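Side-chain contacts in intramolecular trans-sialidase (Macrobdella decora, PDB 3SLI), which cleaves terminal sialic acid from sialoglycoconjugates by intramolecular transfer, so that the sugar leaves as 2,7-anhydro-Neu5Ac: residues E82-N85 and F90-T93; V57-S60 and D66-F69; Q123-A128 and L133-K138; H68-I73 and I164-G169; Y43-T46 and I51-L54. All blocks are in the same frame, centred on the assembly; numbering follows the deposited sequence.

Interaction 1: E82-N85 and F90-T93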
# COMPACT_ATOMS: atom_id res chain seq x y z
N GLU A 82 -11.18 -11.02 23.29
CA GLU A 82 -12.01 -10.23 24.18
C GLU A 82 -11.96 -11.04 25.48
O GLU A 82 -12.19 -12.25 25.46
CB GLU A 82 -13.45 -10.09 23.69
CG GLU A 82 -13.62 -9.27 22.42
CD GLU A 82 -15.07 -8.98 22.12
OE1 GLU A 82 -15.81 -9.91 21.74
OE2 GLU A 82 -15.48 -7.80 22.25
N LEU A 83 -11.55 -10.38 26.56
CA LEU A 83 -11.43 -10.98 27.89
C LEU A 83 -12.45 -10.16 28.70
O LEU A 83 -12.20 -8.99 29.00
CB LEU A 83 -10.02 -10.74 28.44
CG LEU A 83 -9.35 -11.79 29.33
CD1 LEU A 83 -8.28 -11.07 30.14
CD2 LEU A 83 -10.33 -12.54 30.24
N ARG A 84 -13.56 -10.80 29.06
CA ARG A 84 -14.65 -10.12 29.73
C ARG A 84 -15.24 -10.76 30.99
O ARG A 84 -15.33 -11.98 31.09
CB ARG A 84 -15.80 -9.98 28.74
CG ARG A 84 -15.43 -9.37 27.40
CD ARG A 84 -16.35 -8.22 27.11
NE ARG A 84 -17.45 -8.60 26.25
CZ ARG A 84 -18.59 -7.93 26.14
NH1 ARG A 84 -18.83 -6.83 26.85
NH2 ARG A 84 -19.48 -8.31 25.24
N ASN A 85 -15.71 -9.91 31.89
CA ASN A 85 -16.40 -10.36 33.11
C ASN A 85 -17.37 -9.23 33.46
O ASN A 85 -17.55 -8.89 34.63
CB ASN A 85 -15.42 -10.58 34.27
CG ASN A 85 -16.06 -11.35 35.40
OD1 ASN A 85 -15.73 -11.14 36.58
ND2 ASN A 85 -16.96 -12.26 35.06
N PHE A 90 -14.27 -5.83 33.99
CA PHE A 90 -13.23 -5.69 32.97
C PHE A 90 -13.69 -6.12 31.58
O PHE A 90 -14.56 -6.98 31.43
CB PHE A 90 -11.87 -6.35 33.35
CG PHE A 90 -11.92 -7.85 33.50
CD1 PHE A 90 -12.01 -8.69 32.39
CD2 PHE A 90 -11.84 -8.43 34.78
CE1 PHE A 90 -12.02 -10.08 32.53
CE2 PHE A 90 -11.85 -9.82 34.94
CZ PHE A 90 -11.95 -10.64 33.81
N ASN A 91 -13.14 -5.44 30.58
CA ASN A 91 -13.43 -5.71 29.18
C ASN A 91 -12.16 -5.35 28.43
O ASN A 91 -11.94 -4.20 28.06
CB ASN A 91 -14.61 -4.85 28.71
CG ASN A 91 -14.87 -4.97 27.22
OD1 ASN A 91 -14.55 -5.98 26.60
ND2 ASN A 91 -15.43 -3.93 26.64
N TYR A 92 -11.27 -6.33 28.32
CA TYR A 92 -9.97 -6.17 27.66
C TYR A 92 -10.07 -6.69 26.24
O TYR A 92 -10.46 -7.84 26.01
CB TYR A 92 -8.89 -6.95 28.42
CG TYR A 92 -8.52 -6.42 29.79
CD1 TYR A 92 -9.16 -5.31 30.34
CD2 TYR A 92 -7.50 -7.02 30.53
CE1 TYR A 92 -8.80 -4.80 31.59
CE2 TYR A 92 -7.12 -6.53 31.78
CZ TYR A 92 -7.78 -5.42 32.30
OH TYR A 92 -7.40 -4.93 33.53
N THR A 93 -9.70 -5.86 25.27
CA THR A 93 -9.77 -6.27 23.87
C THR A 93 -8.46 -5.95 23.15
O THR A 93 -7.75 -5.01 23.53
CB THR A 93 -10.95 -5.58 23.14
OG1 THR A 93 -10.77 -4.16 23.21
CG2 THR A 93 -12.29 -5.95 23.79
O HOH W 1 -15.86 -6.01 24.26
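Leu83 and Tyr92 form a hydrogen-bonded pair where Glu82-Asn85 and Phe90-Thr93 run antiparallel, their short strand axes 4.7 Å apart and 178° between directions. Leu83 N binds Tyr92 O at 2.8 Å, Tyr92 N binds Leu83 O in return, and Asn85 N closes the end of the hairpin on Phe90 O at 3.2 Å. The ring of Phe90 is thrown back across the end of the neighbouring strand by a chi1 of 64°, which sets CG between the backbone N and the carbonyl carbon. Asn85 CB then lies over one ring face in a CH-pi contact, 3.8 Å from the Phe90 centroid, while Leu83 O approaches the ring edge at 3.4 Å from Phe90 CD1. Leu83 adds its CD2 methyl, 3.8 Å from Phe90 CE1, and its CB runs alongside that of Tyr92. This hairpin forms one margin of a six-stranded antiparallel sheet, in a domain of the concanavalin-like superfamily, with strand 91-96 outermost. Polar groups occupy the other face. The bent chain of Arg84 places CD beside Asn91 OD1, guanidinium and amide planes 42° apart; NH1 turns to a salt bridge with Asp87. A water donates to both Asn91 OD1 and Glu82 OE2, lying 2.7 Å from each. The hydroxyl of Tyr92 is hydrogen-bonded to Ala140 O, and Lys138 makes a cation-pi contact with its ring.

Interaction 2: V57-S60 and D66-F69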
# COMPACT_ATOMS: atom_id res chain seq x y z
N VAL A 57 -13.69 -19.74 26.56
CA VAL A 57 -13.87 -20.28 27.90
C VAL A 57 -14.70 -19.21 28.60
O VAL A 57 -14.36 -18.03 28.56
CB VAL A 57 -12.52 -20.46 28.65
CG1 VAL A 57 -12.76 -21.11 30.02
CG2 VAL A 57 -11.56 -21.32 27.85
N GLY A 58 -15.82 -19.61 29.20
CA GLY A 58 -16.63 -18.63 29.89
C GLY A 58 -17.85 -19.17 30.60
O GLY A 58 -17.97 -20.38 30.85
N ASN A 59 -18.75 -18.26 30.93
CA ASN A 59 -19.98 -18.56 31.64
C ASN A 59 -21.15 -18.54 30.64
O ASN A 59 -21.48 -17.48 30.10
CB ASN A 59 -20.19 -17.51 32.72
CG ASN A 59 -21.38 -17.79 33.58
OD1 ASN A 59 -22.28 -18.55 33.20
ND2 ASN A 59 -21.42 -17.18 34.76
N SER A 60 -21.78 -19.69 30.43
CA SER A 60 -22.87 -19.82 29.46
C SER A 60 -24.27 -19.49 29.98
O SER A 60 -25.23 -19.51 29.20
CB SER A 60 -22.91 -21.26 28.94
OG SER A 60 -23.41 -22.14 29.95
N ASP A 66 -21.72 -11.52 29.12
CA ASP A 66 -20.51 -10.69 29.02
C ASP A 66 -19.37 -11.24 29.89
O ASP A 66 -18.43 -10.52 30.23
CB ASP A 66 -20.81 -9.23 29.39
CG ASP A 66 -21.69 -8.52 28.36
OD1 ASP A 66 -21.91 -9.07 27.25
OD2 ASP A 66 -22.15 -7.40 28.65
N ARG A 67 -19.46 -12.51 30.25
CA ARG A 67 -18.45 -13.17 31.06
C ARG A 67 -17.82 -14.30 30.25
O ARG A 67 -18.33 -15.43 30.24
CB ARG A 67 -19.07 -13.71 32.35
CG ARG A 67 -19.71 -12.66 33.22
CD ARG A 67 -20.27 -13.28 34.49
NE ARG A 67 -21.12 -12.34 35.23
CZ ARG A 67 -20.66 -11.39 36.04
NH1 ARG A 67 -19.36 -11.22 36.25
NH2 ARG A 67 -21.52 -10.58 36.65
N HIS A 68 -16.72 -13.99 29.57
CA HIS A 68 -16.04 -14.99 28.75
C HIS A 68 -14.73 -14.47 28.17
O HIS A 68 -14.46 -13.27 28.19
CB HIS A 68 -16.95 -15.44 27.59
CG HIS A 68 -17.41 -14.31 26.70
ND1 HIS A 68 -18.72 -13.89 26.66
CD2 HIS A 68 -16.74 -13.52 25.83
CE1 HIS A 68 -18.84 -12.89 25.80
NE2 HIS A 68 -17.65 -12.64 25.29
N PHE A 69 -13.94 -15.40 27.65
CA PHE A 69 -12.69 -15.09 26.98
C PHE A 69 -12.77 -15.84 25.66
O PHE A 69 -13.21 -16.99 25.64
CB PHE A 69 -11.47 -15.60 27.76
CG PHE A 69 -10.23 -15.75 26.89
CD1 PHE A 69 -9.48 -14.63 26.53
CD2 PHE A 69 -9.87 -17.00 26.39
CE1 PHE A 69 -8.39 -14.76 25.67
CE2 PHE A 69 -8.78 -17.14 25.53
CZ PHE A 69 -8.04 -16.01 25.17
O HOH W 2 -20.68 -15.55 27.95
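Asn59 lies alongside Arg67, the two side chains pointing the same way, with CB of Asn59 4.0 Å from CB of Arg67. Further out, Asn59 ND2 passes 4.1 Å from Arg67 CD, so the amide rests against the aliphatic part of the arginine, its plane turned 38° from that of the guanidinium. The amide is pinned from elsewhere: OD1 is hydrogen-bonded to Thr61 OG1 and ND2 to Thr148 O. In the backbone of this pair, Asn59 N forms an almost straight bond to Arg67 O at 2.9 Å, the N-H...O angle being 176°. One residue along, Gly58 faces His68 in a non-hydrogen-bonded pair whose CA atoms approach to 3.9 Å. The lack of a side chain on Gly58 permits this closeness, since His68 CB occupies the ground directly in front of it. The segments belong to a beta hairpin of strands 51-58 and 67-74, inner neighbours in the six-stranded sheet of the N-terminal domain. Val57 and Phe69 complete the pairing by exchanging two backbone bonds, Val57 N to Phe69 O and Phe69 N to Val57 O, the latter 2.8 Å long. Their side chains share the face on which Ile144 and Val150 pack against Val57 and Phe143 meets the ring of Phe69. On the opposite face, a chi1 of 57° swings the His68 ring away from Gly58 and brings ND1 to a water at 2.9 Å, in the plane of the imidazole. That water also lies 3.0 Å from Asn59 O, to which it can donate.

Interaction 3: Q123-A128 and L133-K138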
# COMPACT_ATOMS: atom_id res chain seq x y z
N GLN A 123 1.21 -8.65 30.11
CA GLN A 123 1.11 -8.38 28.69
C GLN A 123 0.41 -9.49 27.93
O GLN A 123 0.53 -10.67 28.27
CB GLN A 123 2.55 -8.22 28.18
CG GLN A 123 2.73 -7.69 26.78
CD GLN A 123 4.17 -7.31 26.52
OE1 GLN A 123 4.55 -6.15 26.65
NE2 GLN A 123 4.99 -8.30 26.21
N CYS A 124 -0.34 -9.09 26.90
CA CYS A 124 -1.07 -10.01 26.03
C CYS A 124 -0.52 -9.77 24.62
O CYS A 124 -0.30 -8.62 24.22
CB CYS A 124 -2.58 -9.71 26.05
SG CYS A 124 -3.51 -10.20 27.58
N ARG A 125 -0.25 -10.84 23.88
CA ARG A 125 0.28 -10.72 22.52
C ARG A 125 -0.39 -11.68 21.55
O ARG A 125 -0.66 -12.83 21.89
CB ARG A 125 1.80 -10.92 22.51
CG ARG A 125 2.55 -9.73 23.08
CD ARG A 125 4.03 -9.78 22.78
NE ARG A 125 4.58 -8.43 22.73
CZ ARG A 125 5.83 -8.10 23.00
NH1 ARG A 125 6.70 -9.04 23.35
NH2 ARG A 125 6.22 -6.84 22.92
N LEU A 126 -0.69 -11.19 20.35
CA LEU A 126 -1.34 -11.99 19.31
C LEU A 126 -0.38 -12.22 18.16
O LEU A 126 0.32 -11.29 17.74
CB LEU A 126 -2.59 -11.28 18.77
CG LEU A 126 -3.97 -11.54 19.38
CD1 LEU A 126 -4.98 -10.60 18.72
CD2 LEU A 126 -4.38 -12.99 19.17
N PHE A 127 -0.40 -13.43 17.62
CA PHE A 127 0.48 -13.82 16.51
C PHE A 127 -0.35 -14.53 15.47
O PHE A 127 -1.36 -15.17 15.78
CB PHE A 127 1.55 -14.82 16.98
CG PHE A 127 2.43 -14.33 18.10
CD1 PHE A 127 1.98 -14.34 19.43
CD2 PHE A 127 3.71 -13.86 17.83
CE1 PHE A 127 2.80 -13.89 20.47
CE2 PHE A 127 4.54 -13.41 18.87
CZ PHE A 127 4.08 -13.43 20.19
N ALA A 128 0.11 -14.47 14.22
CA ALA A 128 -0.54 -15.18 13.13
C ALA A 128 0.42 -15.32 11.98
O ALA A 128 1.18 -14.40 11.67
CB ALA A 128 -1.81 -14.47 12.68
N LEU A 133 1.40 -9.64 15.78
CA LEU A 133 0.43 -8.66 15.28
C LEU A 133 0.09 -7.49 16.19
O LEU A 133 -0.01 -6.36 15.73
CB LEU A 133 -0.86 -9.37 14.87
CG LEU A 133 -0.73 -10.55 13.90
CD1 LEU A 133 -2.03 -11.29 13.88
CD2 LEU A 133 -0.33 -10.07 12.51
N ALA A 134 -0.13 -7.76 17.47
CA ALA A 134 -0.50 -6.70 18.39
C ALA A 134 -0.12 -7.04 19.82
O ALA A 134 0.06 -8.21 20.16
CB ALA A 134 -1.99 -6.41 18.28
N THR A 135 -0.05 -6.01 20.66
CA THR A 135 0.32 -6.15 22.06
C THR A 135 -0.59 -5.28 22.92
O THR A 135 -0.93 -4.15 22.54
CB THR A 135 1.78 -5.70 22.26
OG1 THR A 135 2.64 -6.48 21.42
CG2 THR A 135 2.21 -5.86 23.71
N LEU A 136 -1.03 -5.83 24.05
CA LEU A 136 -1.86 -5.11 25.00
C LEU A 136 -1.17 -5.16 26.35
O LEU A 136 -0.76 -6.23 26.80
CB LEU A 136 -3.26 -5.73 25.10
CG LEU A 136 -4.21 -5.13 26.15
CD1 LEU A 136 -4.57 -3.70 25.79
CD2 LEU A 136 -5.47 -5.98 26.25
N ASP A 137 -0.98 -4.00 26.96
CA ASP A 137 -0.35 -3.90 28.27
C ASP A 137 -1.39 -3.44 29.29
O ASP A 137 -2.17 -2.52 29.02
CB ASP A 137 0.82 -2.91 28.25
CG ASP A 137 1.95 -3.37 27.35
OD1 ASP A 137 2.44 -4.49 27.54
OD2 ASP A 137 2.34 -2.62 26.44
N LYS A 138 -1.41 -4.10 30.44
CA LYS A 138 -2.36 -3.76 31.50
C LYS A 138 -1.71 -3.87 32.87
O LYS A 138 -1.04 -4.86 33.17
CB LYS A 138 -3.57 -4.70 31.45
CG LYS A 138 -4.51 -4.50 30.27
CD LYS A 138 -5.31 -3.24 30.43
CE LYS A 138 -6.36 -3.12 29.35
NZ LYS A 138 -7.13 -1.87 29.51
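Arg125 and Thr135 stand side by side, pointing the same way, and the hydroxyl meets the guanidinium at its edge. NE of Arg125 donates to Thr135 OG1 at 3.0 Å, the N-H...O angle being 163° and the oxygen close to the guanidinium plane. A chi1 of -58° turns the threonine to serve two neighbours at once: OG1 lies beside its backbone N, facing the arginine, while CG2 is directed away from that N and touches Gln123 CG at 3.6 Å. The extended Gln123 carries its amide over the centre of one guanidinium face and beside the Asp137 carboxylate, the amide and carboxylate planes 47° apart.

The other face of this beta hairpin is apolar. Cys124 and Leu136 form a hydrogen-bonded pair, CB to CB 4.1 Å, and Leu126 sits opposite a classic beta bulge. Leu126 N binds Ala134 O at 3.1 Å, whereas Leu126 O accepts a hydrogen bond from Leu133 N at 2.8 Å, so two residues face one. From within the bulge, Leu133 CD1 presses tightly on Ala128 CB, 3.4 Å away. Ala134 and Leu136 reach Leu94 on strand 91-96, which belongs to the other sheet, so the hairpin's apolar face helps close the sandwich.

With NE committed to Thr135 and NH1 salt-bridged to Asp184 at the start of helix 184-191, the rotation of the Arg125 guanidinium is fixed. Asp137 OD1, 6.4 Å from Arg125 NH2, makes no ion pair but may add a mild favourable field.

Interaction 4: H68-I73 and I164-G169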
# COMPACT_ATOMS: atom_id res chain seq x y z
N HIS A 68 -16.72 -13.99 29.57
CA HIS A 68 -16.04 -14.99 28.75
C HIS A 68 -14.73 -14.47 28.17
O HIS A 68 -14.46 -13.27 28.19
CB HIS A 68 -16.95 -15.44 27.59
CG HIS A 68 -17.41 -14.31 26.70
ND1 HIS A 68 -18.72 -13.89 26.66
CD2 HIS A 68 -16.74 -13.52 25.83
CE1 HIS A 68 -18.84 -12.89 25.80
NE2 HIS A 68 -17.65 -12.64 25.29
N PHE A 69 -13.94 -15.40 27.65
CA PHE A 69 -12.69 -15.09 26.98
C PHE A 69 -12.77 -15.84 25.66
O PHE A 69 -13.21 -16.99 25.64
CB PHE A 69 -11.47 -15.60 27.76
CG PHE A 69 -10.23 -15.75 26.89
CD1 PHE A 69 -9.48 -14.63 26.53
CD2 PHE A 69 -9.87 -17.00 26.39
CE1 PHE A 69 -8.39 -14.76 25.67
CE2 PHE A 69 -8.78 -17.14 25.53
CZ PHE A 69 -8.04 -16.01 25.17
N HIS A 70 -12.38 -15.20 24.57
CA HIS A 70 -12.38 -15.87 23.28
C HIS A 70 -11.38 -15.28 22.30
O HIS A 70 -10.99 -14.10 22.43
CB HIS A 70 -13.81 -15.94 22.67
CG HIS A 70 -14.23 -14.71 21.90
ND1 HIS A 70 -14.33 -13.46 22.47
CD2 HIS A 70 -14.67 -14.58 20.63
CE1 HIS A 70 -14.81 -12.61 21.58
NE2 HIS A 70 -15.02 -13.26 20.45
N ILE A 71 -10.87 -16.13 21.42
CA ILE A 71 -9.94 -15.74 20.36
C ILE A 71 -10.83 -15.90 19.14
O ILE A 71 -11.42 -16.96 18.95
CB ILE A 71 -8.75 -16.71 20.23
CG1 ILE A 71 -7.95 -16.78 21.54
CG2 ILE A 71 -7.83 -16.29 19.07
CD1 ILE A 71 -6.86 -17.84 21.53
N TYR A 72 -10.92 -14.87 18.29
CA TYR A 72 -11.80 -14.93 17.12
C TYR A 72 -11.14 -14.38 15.86
O TYR A 72 -10.11 -13.71 15.92
CB TYR A 72 -13.09 -14.13 17.39
CG TYR A 72 -12.88 -12.63 17.48
CD1 TYR A 72 -12.84 -11.83 16.33
CD2 TYR A 72 -12.61 -12.01 18.71
CE1 TYR A 72 -12.52 -10.48 16.40
CE2 TYR A 72 -12.30 -10.66 18.78
CZ TYR A 72 -12.25 -9.90 17.62
OH TYR A 72 -11.90 -8.57 17.68
N ILE A 73 -11.78 -14.66 14.72
CA ILE A 73 -11.36 -14.15 13.42
C ILE A 73 -12.62 -13.56 12.78
O ILE A 73 -13.74 -13.83 13.23
CB ILE A 73 -10.74 -15.25 12.49
CG1 ILE A 73 -11.66 -16.47 12.40
CG2 ILE A 73 -9.34 -15.61 12.97
CD1 ILE A 73 -12.26 -16.71 11.03
N ILE A 164 -24.89 -20.51 20.91
CA ILE A 164 -23.57 -20.43 20.30
C ILE A 164 -23.47 -19.08 19.58
O ILE A 164 -24.14 -18.86 18.57
CB ILE A 164 -23.32 -21.58 19.28
CG1 ILE A 164 -23.27 -22.94 19.99
CG2 ILE A 164 -22.00 -21.35 18.51
CD1 ILE A 164 -22.08 -23.13 20.92
N ALA A 165 -22.71 -18.16 20.15
CA ALA A 165 -22.51 -16.84 19.55
C ALA A 165 -21.19 -16.86 18.76
O ALA A 165 -20.35 -17.75 18.97
CB ALA A 165 -22.47 -15.77 20.63
N TYR A 166 -21.00 -15.89 17.87
CA TYR A 166 -19.79 -15.79 17.04
C TYR A 166 -19.49 -17.17 16.44
O TYR A 166 -18.37 -17.68 16.55
CB TYR A 166 -18.60 -15.35 17.91
CG TYR A 166 -18.88 -14.17 18.82
CD1 TYR A 166 -19.56 -13.04 18.35
CD2 TYR A 166 -18.44 -14.17 20.15
CE1 TYR A 166 -19.79 -11.95 19.18
CE2 TYR A 166 -18.66 -13.09 20.98
CZ TYR A 166 -19.34 -11.98 20.50
OH TYR A 166 -19.55 -10.89 21.31
N PRO A 167 -20.47 -17.76 15.72
CA PRO A 167 -20.37 -19.08 15.10
C PRO A 167 -19.33 -19.28 14.01
O PRO A 167 -19.40 -18.66 12.95
CB PRO A 167 -21.79 -19.32 14.55
CG PRO A 167 -22.63 -18.26 15.19
CD PRO A 167 -21.71 -17.10 15.27
N PHE A 168 -18.41 -20.20 14.29
CA PHE A 168 -17.36 -20.58 13.35
C PHE A 168 -17.88 -21.78 12.53
O PHE A 168 -18.78 -22.51 12.95
CB PHE A 168 -16.09 -20.98 14.13
CG PHE A 168 -15.03 -21.67 13.30
CD1 PHE A 168 -14.10 -20.92 12.56
CD2 PHE A 168 -14.91 -23.06 13.30
CE1 PHE A 168 -13.07 -21.55 11.85
CE2 PHE A 168 -13.88 -23.71 12.60
CZ PHE A 168 -12.96 -22.95 11.87
N GLY A 169 -17.30 -21.95 11.35
CA GLY A 169 -17.66 -23.06 10.48
C GLY A 169 -16.36 -23.43 9.80
O GLY A 169 -15.66 -22.55 9.29
O HOH W 3 -17.95 -10.45 23.55
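A chi1 of 84° on His70 and of -47° on Tyr166 turn the imidazole and the phenol ring toward one another between strand 67-74 and the chain leaving strand 163-165. Tyr166 itself has a left-handed backbone conformation, part of the bend at which this chain leaves the strand. The two ring planes are nearly parallel, 12° apart, yet the rings are slid so far that they barely overlap, with centroids 4.9 Å from each other. The closest approach is made by the NE2 end of the imidazole to one side of the phenol: His70 NE2 lies 3.6 Å from Tyr166 CD2 and 3.7 Å from Tyr166 CE2. Overall, the side chains cross at about a right angle. His68, two residues back on the same sheet face, joins through water. One molecule lies in the plane of the imidazole, 2.8 Å from His68 NE2, and is also 2.8 Å from Tyr166 OH, tying the phenol tip to the sheet. Tyr166 thereby lies across the polar face of the six-stranded sheet of this lectin-like domain, where Ser53 and Glu82 also touch it. Arg160 packs against both His68 and Tyr166. Its positive charge may disfavour a protonated His68, although its salt bridge to Asp66 would offset part of that effect, and the water link can operate with the imidazole neutral.

Interaction 5: Y43-T46 and I51-L54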
# COMPACT_ATOMS: atom_id res chain seq x y z
N TYR A 43 -6.37 -23.45 11.99
CA TYR A 43 -7.78 -23.57 11.58
C TYR A 43 -7.97 -23.24 10.11
O TYR A 43 -7.13 -22.57 9.50
CB TYR A 43 -8.66 -22.60 12.40
CG TYR A 43 -8.54 -21.16 11.93
CD1 TYR A 43 -7.54 -20.34 12.42
CD2 TYR A 43 -9.37 -20.66 10.91
CE1 TYR A 43 -7.35 -19.05 11.91
CE2 TYR A 43 -9.19 -19.37 10.39
CZ TYR A 43 -8.17 -18.58 10.90
OH TYR A 43 -7.94 -17.33 10.38
N LYS A 44 -9.11 -23.65 9.58
CA LYS A 44 -9.51 -23.39 8.20
C LYS A 44 -10.99 -23.00 8.28
O LYS A 44 -11.82 -23.82 8.68
CB LYS A 44 -9.35 -24.64 7.33
CG LYS A 44 -9.91 -24.48 5.94
CD LYS A 44 -9.53 -25.64 5.03
CE LYS A 44 -10.22 -26.93 5.43
NZ LYS A 44 -9.80 -28.05 4.53
N SER A 45 -11.31 -21.74 7.98
CA SER A 45 -12.70 -21.29 8.02
C SER A 45 -13.42 -21.49 6.68
O SER A 45 -12.91 -21.09 5.63
CB SER A 45 -12.78 -19.81 8.41
OG SER A 45 -14.13 -19.36 8.43
N THR A 46 -14.59 -22.11 6.73
CA THR A 46 -15.40 -22.34 5.54
C THR A 46 -16.69 -21.51 5.64
O THR A 46 -17.58 -21.59 4.79
CB THR A 46 -15.77 -23.85 5.37
OG1 THR A 46 -16.43 -24.32 6.55
CG2 THR A 46 -14.52 -24.68 5.13
N ILE A 51 -18.28 -12.64 12.65
CA ILE A 51 -17.33 -12.88 13.75
C ILE A 51 -17.37 -14.37 14.04
O ILE A 51 -18.46 -14.95 14.22
CB ILE A 51 -17.72 -12.12 15.04
CG1 ILE A 51 -17.95 -10.63 14.75
CG2 ILE A 51 -16.65 -12.30 16.11
CD1 ILE A 51 -16.71 -9.88 14.33
N GLN A 52 -16.19 -14.99 14.11
CA GLN A 52 -16.08 -16.43 14.35
C GLN A 52 -15.06 -16.77 15.46
O GLN A 52 -13.85 -16.62 15.27
CB GLN A 52 -15.69 -17.14 13.05
CG GLN A 52 -16.67 -16.92 11.90
CD GLN A 52 -16.24 -17.58 10.61
OE1 GLN A 52 -15.79 -18.73 10.60
NE2 GLN A 52 -16.39 -16.85 9.51
N SER A 53 -15.57 -17.19 16.62
CA SER A 53 -14.72 -17.59 17.74
C SER A 53 -14.05 -18.90 17.38
O SER A 53 -14.69 -19.83 16.88
CB SER A 53 -15.55 -17.84 19.01
OG SER A 53 -16.11 -16.65 19.54
N LEU A 54 -12.74 -18.96 17.62
CA LEU A 54 -11.95 -20.16 17.37
C LEU A 54 -11.93 -21.02 18.64
O LEU A 54 -12.15 -22.23 18.60
CB LEU A 54 -10.52 -19.74 17.02
CG LEU A 54 -10.08 -19.65 15.56
CD1 LEU A 54 -11.25 -19.56 14.62
CD2 LEU A 54 -9.12 -18.50 15.42
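Tyr43 faces Leu54, and Ser45 faces Gln52, across backbones too far apart for sheet pairing, with CA atoms 7.9 Å apart in the first pair and 8.7 Å in the second. The segments lie on opposite sheets of the domain's beta sandwich, strand 37-45 in one and strand 51-58 in the other, so side chains alone bridge the gap. All four touching residues are buried. A chi1 of 76° turns the Tyr43 ring toward the other sheet, where Leu54 crosses it at about a right angle. Leu54 CD1 lies over one face of the ring, displaced toward the rim, and CD2 of the same leucine comes to 3.9 Å from Tyr43 CD1. Leu54 sits just where its chain turns a corner, while Ile73 packs on the same tyrosine. Beside this apolar pair is a polar one. Gln52, extended beyond CG, sends its amide across to Ser45, and its NE2 is held by the carbonyl oxygens of Ser47 and Asn49 in the connecting turn. With the amide thus oriented, Ser45 OG donates to Gln52 OE1 at 2.8 Å, meeting the carbonyl at a C=O...O angle of 116° and tilted 22° from its plane.

Overall arrangement
Three contacts are hairpin pairings and two join elements without backbone bonds between their segments. Interactions 1 and 2 lie on the six-stranded sheet, linked directly where Arg84 N meets His68 O, whereas interaction 3 belongs to the other sheet and touches interaction 1 through Tyr92, Lys138 and Leu136. Interactions 2, 4 and 5 are buried; interactions 1 and 3 are only partly so, each with charged side chains on its more polar face. Interaction 4 shares His68 and Phe69 with interaction 2 but relies on rings and water instead of backbone bonds. Interaction 5, its centre about 8 Å from that of interaction 4, spans the sandwich with one apolar and one amide contact.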